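Local atomic coordinates of surface layer protein (Geobacillus stearothermophilus, PDB entry 2RA1), a protein that probably assembles with copies of itself into the surface layer that coats the bacterial cell, its N-terminal part probably attaching to cell-wall carbohydrate. Residues 242-247 with 287-292; 234-239 with 321-326; 260-265 with 301-306. One frame throughout, in Å; residues are numbered along the deposited sequence.

Contact 1: residues 242-247 with 287-292; sequences TSFKVT and ATVTLY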
loop_
_atom_site.group_PDB
_atom_site.type_symbol
_atom_site.label_atom_id
_atom_site.label_comp_id
_atom_site.label_asym_id
_atom_site.label_seq_id
_atom_site.Cartn_x
_atom_site.Cartn_y
_atom_site.Cartn_z
ATOM N N THR A 242 -18.417 -14.724 37.705
ATOM C CA THR A 242 -17.640 -15.953 37.877
ATOM C C THR A 242 -16.746 -16.285 36.683
ATOM O O THR A 242 -16.365 -17.445 36.482
ATOM C CB THR A 242 -18.537 -17.159 38.165
ATOM O OG1 THR A 242 -19.541 -17.251 37.151
ATOM C CG2 THR A 242 -19.190 -17.023 39.535
ATOM N N SER A 243 -16.398 -15.268 35.902
ATOM C CA SER A 243 -15.547 -15.491 34.742
ATOM C C SER A 243 -14.917 -14.204 34.233
ATOM O O SER A 243 -15.436 -13.110 34.450
ATOM C CB SER A 243 -16.329 -16.173 33.614
ATOM O OG SER A 243 -17.374 -15.338 33.147
ATOM N N PHE A 244 -13.785 -14.355 33.555
ATOM C CA PHE A 244 -13.102 -13.222 32.962
ATOM C C PHE A 244 -12.489 -13.598 31.619
ATOM O O PHE A 244 -12.262 -14.767 31.333
ATOM C CB PHE A 244 -12.043 -12.636 33.917
ATOM C CG PHE A 244 -10.868 -13.538 34.159
ATOM C CD1 PHE A 244 -9.796 -13.547 33.288
ATOM C CD2 PHE A 244 -10.836 -14.367 35.262
ATOM C CE1 PHE A 244 -8.711 -14.380 33.510
ATOM C CE2 PHE A 244 -9.769 -15.202 35.493
ATOM C CZ PHE A 244 -8.699 -15.211 34.623
ATOM N N LYS A 245 -12.246 -12.581 30.802
ATOM C CA LYS A 245 -11.682 -12.744 29.474
ATOM C C LYS A 245 -10.194 -12.447 29.508
ATOM O O LYS A 245 -9.771 -11.448 30.088
ATOM C CB LYS A 245 -12.368 -11.773 28.515
ATOM C CG LYS A 245 -11.875 -11.820 27.090
ATOM C CD LYS A 245 -12.526 -10.711 26.301
ATOM C CE LYS A 245 -12.266 -10.820 24.804
ATOM N NZ LYS A 245 -12.921 -9.696 24.058
ATOM N N VAL A 246 -9.400 -13.324 28.909
ATOM C CA VAL A 246 -7.990 -13.033 28.684
ATOM C C VAL A 246 -7.696 -12.933 27.186
ATOM O O VAL A 246 -8.180 -13.744 26.390
ATOM C CB VAL A 246 -7.084 -14.094 29.309
ATOM C CG1 VAL A 246 -7.458 -15.469 28.790
ATOM C CG2 VAL A 246 -5.607 -13.775 29.032
ATOM N N THR A 247 -6.907 -11.929 26.810
ATOM C CA THR A 247 -6.538 -11.695 25.410
ATOM C C THR A 247 -5.044 -11.947 25.139
ATOM O O THR A 247 -4.186 -11.492 25.891
ATOM C CB THR A 247 -6.873 -10.250 24.993
ATOM O OG1 THR A 247 -8.265 -10.001 25.212
ATOM C CG2 THR A 247 -6.542 -10.027 23.523
ATOM N N ALA A 287 -9.345 -16.328 25.517
ATOM C CA ALA A 287 -9.941 -17.429 26.260
ATOM C C ALA A 287 -10.832 -16.920 27.370
ATOM O O ALA A 287 -10.666 -15.805 27.865
ATOM C CB ALA A 287 -8.866 -18.325 26.825
ATOM N N THR A 288 -11.790 -17.746 27.754
ATOM C CA THR A 288 -12.630 -17.439 28.897
ATOM C C THR A 288 -12.232 -18.318 30.079
ATOM O O THR A 288 -12.193 -19.548 29.977
ATOM C CB THR A 288 -14.121 -17.598 28.556
ATOM O OG1 THR A 288 -14.541 -16.467 27.775
ATOM C CG2 THR A 288 -14.965 -17.685 29.831
ATOM N N VAL A 289 -11.902 -17.672 31.192
ATOM C CA VAL A 289 -11.572 -18.388 32.410
ATOM C C VAL A 289 -12.742 -18.333 33.403
ATOM O O VAL A 289 -13.204 -17.260 33.788
ATOM C CB VAL A 289 -10.281 -17.853 33.059
ATOM C CG1 VAL A 289 -10.040 -18.522 34.405
ATOM C CG2 VAL A 289 -9.088 -18.074 32.129
ATOM N N THR A 290 -13.230 -19.509 33.783
ATOM C CA THR A 290 -14.355 -19.612 34.685
ATOM C C THR A 290 -13.828 -19.923 36.096
ATOM O O THR A 290 -12.922 -20.745 36.274
ATOM C CB THR A 290 -15.348 -20.696 34.199
ATOM O OG1 THR A 290 -15.862 -20.331 32.911
ATOM C CG2 THR A 290 -16.499 -20.843 35.160
ATOM N N LEU A 291 -14.385 -19.244 37.091
ATOM C CA LEU A 291 -13.948 -19.406 38.467
ATOM C C LEU A 291 -14.960 -20.232 39.246
ATOM O O LEU A 291 -16.147 -20.216 38.932
ATOM C CB LEU A 291 -13.813 -18.039 39.121
ATOM C CG LEU A 291 -12.897 -17.087 38.363
ATOM C CD1 LEU A 291 -13.038 -15.641 38.893
ATOM C CD2 LEU A 291 -11.452 -17.598 38.467
ATOM N N TYR A 292 -14.478 -20.969 40.242
ATOM C CA TYR A 292 -15.354 -21.572 41.225
ATOM C C TYR A 292 -15.914 -20.466 42.103
ATOM O O TYR A 292 -17.080 -20.475 42.487
ATOM C CB TYR A 292 -14.579 -22.570 42.099
ATOM C CG TYR A 292 -14.369 -23.915 41.454
ATOM C CD1 TYR A 292 -13.093 -24.378 41.157
ATOM C CD2 TYR A 292 -15.448 -24.722 41.134
ATOM C CE1 TYR A 292 -12.898 -25.611 40.559
ATOM C CE2 TYR A 292 -15.266 -25.952 40.534
ATOM C CZ TYR A 292 -13.994 -26.397 40.245
ATOM O OH TYR A 292 -13.822 -27.630 39.648
#
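Val289 lies over one face of the Phe244 ring, its CB 3.8 Å from the ring centroid and displaced toward the rim, a CH-pi contact. This is the inward side of an antiparallel strand pair in the bacterial Ig-like domain. Both side chains rise side by side from a hydrogen-bonded pair, and Phe244 CG sits between its backbone N and carbonyl carbon (chi1 68°), which brings the ring across onto the neighbouring strand. Val289 CG1 reaches CE2 of the ring at 3.5 Å, while Leu291 CD2 comes to the same Phe244 CE2 near the ring plane, at 4.2 Å. Phe323 and Ile264 press on the ring from other strands. Replacing Phe244 with an alanine is likely to open a gap beside Val289 and Leu291 and deprive Phe323 of its aromatic neighbour. Farther along, Val246 CG1 packs on Ala287 CB at 3.7 Å, continuing the apolar face.

Reciprocal backbone bonds join Phe244 with Val289 and Val246 with Ala287. The opposite face carries Ser243, Lys245, Thr288 and Thr290; there Ser243 OG bonds to Asp240 OD1, and the extended Lys245 leads away from the partner strand. At the end of the pairing, Leu291 N donates to Thr242 O over 2.7 Å, nearly straight at hydrogen (177°) but with the nitrogen lifted 37° out of the carbonyl plane.

Contact 2: residues 234-239 with 321-326; sequences ESVSAI and NEFTYN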
loop_
_atom_site.group_PDB
_atom_site.type_symbol
_atom_site.label_atom_id
_atom_site.label_comp_id
_atom_site.label_asym_id
_atom_site.label_seq_id
_atom_site.Cartn_x
_atom_site.Cartn_y
_atom_site.Cartn_z
ATOM N N GLU A 234 -2.060 -9.797 26.599
ATOM C CA GLU A 234 -2.407 -8.411 26.351
ATOM C C GLU A 234 -3.331 -7.826 27.411
ATOM O O GLU A 234 -3.198 -6.658 27.769
ATOM C CB GLU A 234 -3.026 -8.249 24.966
ATOM C CG GLU A 234 -2.968 -6.827 24.435
ATOM C CD GLU A 234 -3.660 -6.681 23.094
ATOM O OE1 GLU A 234 -3.037 -6.131 22.159
ATOM O OE2 GLU A 234 -4.824 -7.124 22.975
ATOM N N SER A 235 -4.268 -8.617 27.919
ATOM C CA SER A 235 -5.237 -8.041 28.843
ATOM C C SER A 235 -6.205 -9.024 29.476
ATOM O O SER A 235 -6.395 -10.146 29.007
ATOM C CB SER A 235 -6.039 -6.932 28.142
ATOM O OG SER A 235 -6.891 -7.470 27.139
ATOM N N VAL A 236 -6.831 -8.574 30.552
ATOM C CA VAL A 236 -7.909 -9.322 31.163
ATOM C C VAL A 236 -9.065 -8.379 31.494
ATOM O O VAL A 236 -8.857 -7.205 31.810
ATOM C CB VAL A 236 -7.423 -10.130 32.388
ATOM C CG1 VAL A 236 -6.484 -11.253 31.930
ATOM C CG2 VAL A 236 -6.742 -9.229 33.442
ATOM N N SER A 237 -10.286 -8.887 31.382
ATOM C CA SER A 237 -11.465 -8.087 31.669
ATOM C C SER A 237 -12.549 -8.995 32.180
ATOM O O SER A 237 -12.695 -10.113 31.699
ATOM C CB SER A 237 -11.951 -7.376 30.413
ATOM O OG SER A 237 -11.892 -8.240 29.300
ATOM N N ALA A 238 -13.309 -8.524 33.158
ATOM C CA ALA A 238 -14.374 -9.349 33.718
ATOM C C ALA A 238 -15.439 -9.562 32.659
ATOM O O ALA A 238 -15.493 -8.823 31.676
ATOM C CB ALA A 238 -14.971 -8.692 34.955
ATOM N N ILE A 239 -16.271 -10.578 32.858
ATOM C CA ILE A 239 -17.392 -10.864 31.963
ATOM C C ILE A 239 -18.669 -10.899 32.784
ATOM O O ILE A 239 -19.597 -10.124 32.568
ATOM C CB ILE A 239 -17.234 -12.231 31.290
ATOM C CG1 ILE A 239 -16.023 -12.235 30.356
ATOM C CG2 ILE A 239 -18.503 -12.585 30.520
ATOM C CD1 ILE A 239 -15.617 -13.629 29.920
ATOM N N ASN A 321 -1.608 -9.083 35.147
ATOM C CA ASN A 321 -2.602 -8.247 34.499
ATOM C C ASN A 321 -3.834 -8.196 35.377
ATOM O O ASN A 321 -4.276 -9.225 35.885
ATOM C CB ASN A 321 -2.962 -8.819 33.131
ATOM C CG ASN A 321 -1.740 -9.185 32.315
ATOM O OD1 ASN A 321 -0.887 -9.952 32.760
ATOM N ND2 ASN A 321 -1.653 -8.641 31.109
ATOM N N GLU A 322 -4.380 -7.003 35.577
ATOM C CA GLU A 322 -5.554 -6.867 36.434
ATOM C C GLU A 322 -6.814 -6.451 35.674
ATOM O O GLU A 322 -6.766 -5.993 34.528
ATOM C CB GLU A 322 -5.287 -5.945 37.644
ATOM C CG GLU A 322 -4.736 -4.552 37.320
ATOM C CD GLU A 322 -4.607 -3.647 38.558
ATOM O OE1 GLU A 322 -5.245 -2.562 38.564
ATOM O OE2 GLU A 322 -3.874 -4.015 39.514
ATOM N N PHE A 323 -7.949 -6.669 36.323
ATOM C CA PHE A 323 -9.228 -6.155 35.858
ATOM C C PHE A 323 -10.015 -5.836 37.115
ATOM O O PHE A 323 -9.646 -6.269 38.217
ATOM C CB PHE A 323 -9.972 -7.192 35.009
ATOM C CG PHE A 323 -10.392 -8.411 35.776
ATOM C CD1 PHE A 323 -11.558 -8.404 36.534
ATOM C CD2 PHE A 323 -9.611 -9.556 35.762
ATOM C CE1 PHE A 323 -11.948 -9.530 37.255
ATOM C CE2 PHE A 323 -9.986 -10.682 36.485
ATOM C CZ PHE A 323 -11.159 -10.673 37.232
ATOM N N THR A 324 -11.082 -5.066 36.951
ATOM C CA THR A 324 -11.907 -4.635 38.065
ATOM C C THR A 324 -13.296 -5.031 37.677
ATOM O O THR A 324 -13.710 -4.794 36.535
ATOM C CB THR A 324 -11.858 -3.094 38.253
ATOM O OG1 THR A 324 -10.504 -2.678 38.450
ATOM C CG2 THR A 324 -12.681 -2.652 39.464
ATOM N N TYR A 325 -14.008 -5.660 38.603
ATOM C CA TYR A 325 -15.367 -6.119 38.331
ATOM C C TYR A 325 -16.390 -5.080 38.773
ATOM O O TYR A 325 -16.395 -4.655 39.923
ATOM C CB TYR A 325 -15.627 -7.462 39.016
ATOM C CG TYR A 325 -17.057 -7.928 38.902
ATOM C CD1 TYR A 325 -17.660 -8.087 37.658
ATOM C CD2 TYR A 325 -17.805 -8.208 40.033
ATOM C CE1 TYR A 325 -18.970 -8.502 37.547
ATOM C CE2 TYR A 325 -19.116 -8.620 39.934
ATOM C CZ TYR A 325 -19.694 -8.765 38.694
ATOM O OH TYR A 325 -20.997 -9.176 38.607
ATOM N N ASN A 326 -17.237 -4.655 37.842
ATOM C CA ASN A 326 -18.317 -3.724 38.148
ATOM C C ASN A 326 -19.639 -4.229 37.599
ATOM O O ASN A 326 -19.807 -4.411 36.390
ATOM C CB ASN A 326 -18.030 -2.346 37.573
ATOM C CG ASN A 326 -16.854 -1.674 38.238
ATOM O OD1 ASN A 326 -16.864 -1.429 39.444
ATOM N ND2 ASN A 326 -15.824 -1.378 37.452
#
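Asn321 O is touched by Val236 CG2 at 3.5 Å while it accepts a backbone hydrogen bond from Val303, its partner in the sheet. Here the two outermost strands of the seven-stranded sheet, in the Ig-like region, come alongside each other, running roughly parallel at 26°. No hydrogen bond crosses between them, so side chains carry the contact.

Val236 CG2, set between the backbone N and the carbonyl carbon (chi1 -68° for CG1), also meets Glu322 O at 3.4 Å and reaches Phe323 CD2 at 3.7 Å, arriving at the edge of the ring near its plane. Phe323 CB in turn rests against Val236 O at 3.4 Å. Two residues on, Ala238 CB touches two aromatic rings, 3.8 Å from Phe323 CD1 and 3.9 Å from Tyr325 CD1.

The polar ends find partners outside the two strands: Asn321 OD1 bonds to Ser319 OG, and Glu322 OE2 forms a salt bridge with Lys267. On the other strand, Glu234 and Ser235 both face Thr247 in a classic beta bulge. Beside that bulge, Asn321 ND2 lies 4.1 Å from Ser235 N.

Contact 3: residues 260-265 with 301-306; sequences KNFSIT and YTVVTS
Phe262 and Thr305 stand side by side on the buried face of an antiparallel strand pair of the Ig-like domain, with Thr305 CG2 3.5 Å from Phe262 CE2. The threonine has turned off the staggered position (chi1 34°), with its OG1 directed to a weak bond with Ser319 O. Next along the same face, Val303 CG1 approaches the Phe262 ring near its plane, and Ile264 CG2 lies obliquely against Tyr301 CD2 at 4.0 Å. Strands 233-240, 272-280 and 319-324 supply further cover: Val236 and Phe323 pack on Val303, and Leu273 packs on Tyr301. The Tyr301 hydroxyl is bonded to Val296 N.

The other face is more open and more polar, formed by Ser263, Thr265, Thr302 and Val304. Here the side chains meet loosely, Ser263 CB lying 4.0 Å from Val304 CB. Between the two hydrogen-bonded pairs a water donates to Thr302 O at 2.7 Å and pairs with Thr265 OG1 at 3.1 Å. With chi1 at -179°, Ser263 OG points away from its own backbone N and makes a weak bond to that water. Reciprocal backbone bonds join Ser263 to Val304 and Thr265 to Thr302, the first pair more bent at hydrogen than the second.

At the far end, Ser306 N donates to Asn261 O over 3.1 Å. Asn261 OD1 and Ser306 O are both acceptors and do not bond. A water instead links Asn261 OD1 to Ser306 OG, and the same OD1 receives Lys260 NZ at 2.7 Å.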
loop_
_atom_site.group_PDB
_atom_site.type_symbol
_atom_site.label_atom_id
_atom_site.label_comp_id
_atom_site.label_asym_id
_atom_site.label_seq_id
_atom_site.Cartn_x
_atom_site.Cartn_y
_atom_site.Cartn_z
ATOM N N LYS A 260 -4.457 -24.446 35.773
ATOM C CA LYS A 260 -3.332 -24.433 36.681
ATOM C C LYS A 260 -2.364 -23.297 36.365
ATOM O O LYS A 260 -1.575 -22.903 37.209
ATOM C CB LYS A 260 -2.598 -25.779 36.644
ATOM C CG LYS A 260 -1.671 -25.959 35.443
ATOM C CD LYS A 260 -0.628 -27.018 35.731
ATOM C CE LYS A 260 0.410 -27.104 34.602
ATOM N NZ LYS A 260 1.341 -25.919 34.526
ATOM N N ASN A 261 -2.420 -22.791 35.140
ATOM C CA ASN A 261 -1.507 -21.754 34.691
ATOM C C ASN A 261 -2.071 -20.352 34.889
ATOM O O ASN A 261 -1.539 -19.372 34.357
ATOM C CB ASN A 261 -1.155 -21.973 33.222
ATOM C CG ASN A 261 -0.174 -23.110 33.022
ATOM O OD1 ASN A 261 0.663 -23.388 33.883
ATOM N ND2 ASN A 261 -0.263 -23.772 31.871
ATOM N N PHE A 262 -3.156 -20.262 35.647
ATOM C CA PHE A 262 -3.789 -18.981 35.935
ATOM C C PHE A 262 -3.921 -18.783 37.435
ATOM O O PHE A 262 -4.363 -19.677 38.146
ATOM C CB PHE A 262 -5.191 -18.911 35.323
ATOM C CG PHE A 262 -5.206 -18.790 33.828
ATOM C CD1 PHE A 262 -5.091 -19.910 33.028
ATOM C CD2 PHE A 262 -5.358 -17.548 33.221
ATOM C CE1 PHE A 262 -5.116 -19.801 31.648
ATOM C CE2 PHE A 262 -5.398 -17.423 31.834
ATOM C CZ PHE A 262 -5.269 -18.553 31.045
ATOM N N SER A 263 -3.571 -17.592 37.904
ATOM C CA SER A 263 -3.695 -17.255 39.314
ATOM C C SER A 263 -4.510 -15.978 39.456
ATOM O O SER A 263 -4.304 -15.005 38.734
ATOM C CB SER A 263 -2.309 -17.068 39.929
ATOM O OG SER A 263 -2.408 -16.766 41.305
ATOM N N ILE A 264 -5.454 -15.985 40.377
ATOM C CA ILE A 264 -6.353 -14.857 40.543
ATOM C C ILE A 264 -6.390 -14.497 42.013
ATOM O O ILE A 264 -6.779 -15.317 42.862
ATOM C CB ILE A 264 -7.798 -15.172 40.069
ATOM C CG1 ILE A 264 -7.808 -15.753 38.655
ATOM C CG2 ILE A 264 -8.673 -13.931 40.127
ATOM C CD1 ILE A 264 -7.656 -17.236 38.614
ATOM N N THR A 265 -5.972 -13.271 42.309
ATOM C CA THR A 265 -5.942 -12.779 43.675
ATOM C C THR A 265 -6.751 -11.496 43.793
ATOM O O THR A 265 -6.637 -10.593 42.957
ATOM C CB THR A 265 -4.502 -12.495 44.131
ATOM O OG1 THR A 265 -3.695 -13.667 43.946
ATOM C CG2 THR A 265 -4.485 -12.087 45.600
ATOM N N TYR A 301 -8.853 -7.316 40.676
ATOM C CA TYR A 301 -8.279 -8.647 40.792
ATOM C C TYR A 301 -7.023 -8.701 39.986
ATOM O O TYR A 301 -6.944 -8.121 38.906
ATOM C CB TYR A 301 -9.275 -9.725 40.310
ATOM C CG TYR A 301 -10.415 -9.931 41.282
ATOM C CD1 TYR A 301 -11.527 -9.094 41.266
ATOM C CD2 TYR A 301 -10.364 -10.933 42.244
ATOM C CE1 TYR A 301 -12.565 -9.259 42.170
ATOM C CE2 TYR A 301 -11.396 -11.101 43.156
ATOM C CZ TYR A 301 -12.490 -10.263 43.113
ATOM O OH TYR A 301 -13.515 -10.426 44.024
ATOM N N THR A 302 -6.019 -9.383 40.513
ATOM C CA THR A 302 -4.796 -9.549 39.744
ATOM C C THR A 302 -4.628 -11.001 39.218
ATOM O O THR A 302 -4.709 -11.977 39.963
ATOM C CB THR A 302 -3.551 -8.918 40.469
ATOM O OG1 THR A 302 -2.366 -9.639 40.144
ATOM C CG2 THR A 302 -3.733 -8.921 41.960
ATOM N N VAL A 303 -4.434 -11.101 37.906
ATOM C CA VAL A 303 -4.314 -12.363 37.194
ATOM C C VAL A 303 -2.878 -12.636 36.763
ATOM O O VAL A 303 -2.351 -12.002 35.850
ATOM C CB VAL A 303 -5.168 -12.339 35.920
ATOM C CG1 VAL A 303 -5.075 -13.682 35.184
ATOM C CG2 VAL A 303 -6.631 -11.943 36.247
ATOM N N VAL A 304 -2.254 -13.603 37.411
ATOM C CA VAL A 304 -0.903 -13.992 37.073
ATOM C C VAL A 304 -0.907 -15.260 36.197
ATOM O O VAL A 304 -1.327 -16.334 36.638
ATOM C CB VAL A 304 -0.056 -14.182 38.375
ATOM C CG1 VAL A 304 1.271 -14.844 38.086
ATOM C CG2 VAL A 304 0.160 -12.838 39.060
ATOM N N THR A 305 -0.443 -15.113 34.958
ATOM C CA THR A 305 -0.342 -16.214 34.002
ATOM C C THR A 305 1.087 -16.700 33.914
ATOM O O THR A 305 2.017 -15.913 33.796
ATOM C CB THR A 305 -0.748 -15.776 32.566
ATOM O OG1 THR A 305 -0.364 -14.411 32.348
ATOM C CG2 THR A 305 -2.239 -15.907 32.356
ATOM N N SER A 306 1.266 -18.006 33.946
ATOM C CA SER A 306 2.587 -18.588 33.801
ATOM C C SER A 306 2.467 -19.838 32.972
ATOM O O SER A 306 1.394 -20.409 32.867
ATOM C CB SER A 306 3.166 -18.936 35.170
ATOM O OG SER A 306 2.169 -19.519 35.992
HETATM O O HOH W 1 2.181 -22.268 35.497
HETATM O O HOH W 2 -2.745 -13.463 41.044
#

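All three contacts belong to one seven-stranded antiparallel sheet of the Ig-like domain, folded so that its outermost strands meet in contact 2. Contacts 1 and 2 have centres about 9 Å apart and share an interface through consecutive strands, where Lys245 N lies 2.7 Å from Ser237 O. Contact 3, about 11 Å from each of the others between centres, adjoins contact 2 the same way: Tyr301 N is 2.8 Å from Phe323 O. Contacts 1 and 3 meet instead through the apolar interior, Phe244 CE2 lying 3.8 Å from Ile264 CG1 and Val289 CG2 3.8 Å from Phe262 CE2. Along the chain, contact 2 encloses both others, whose own segments alternate.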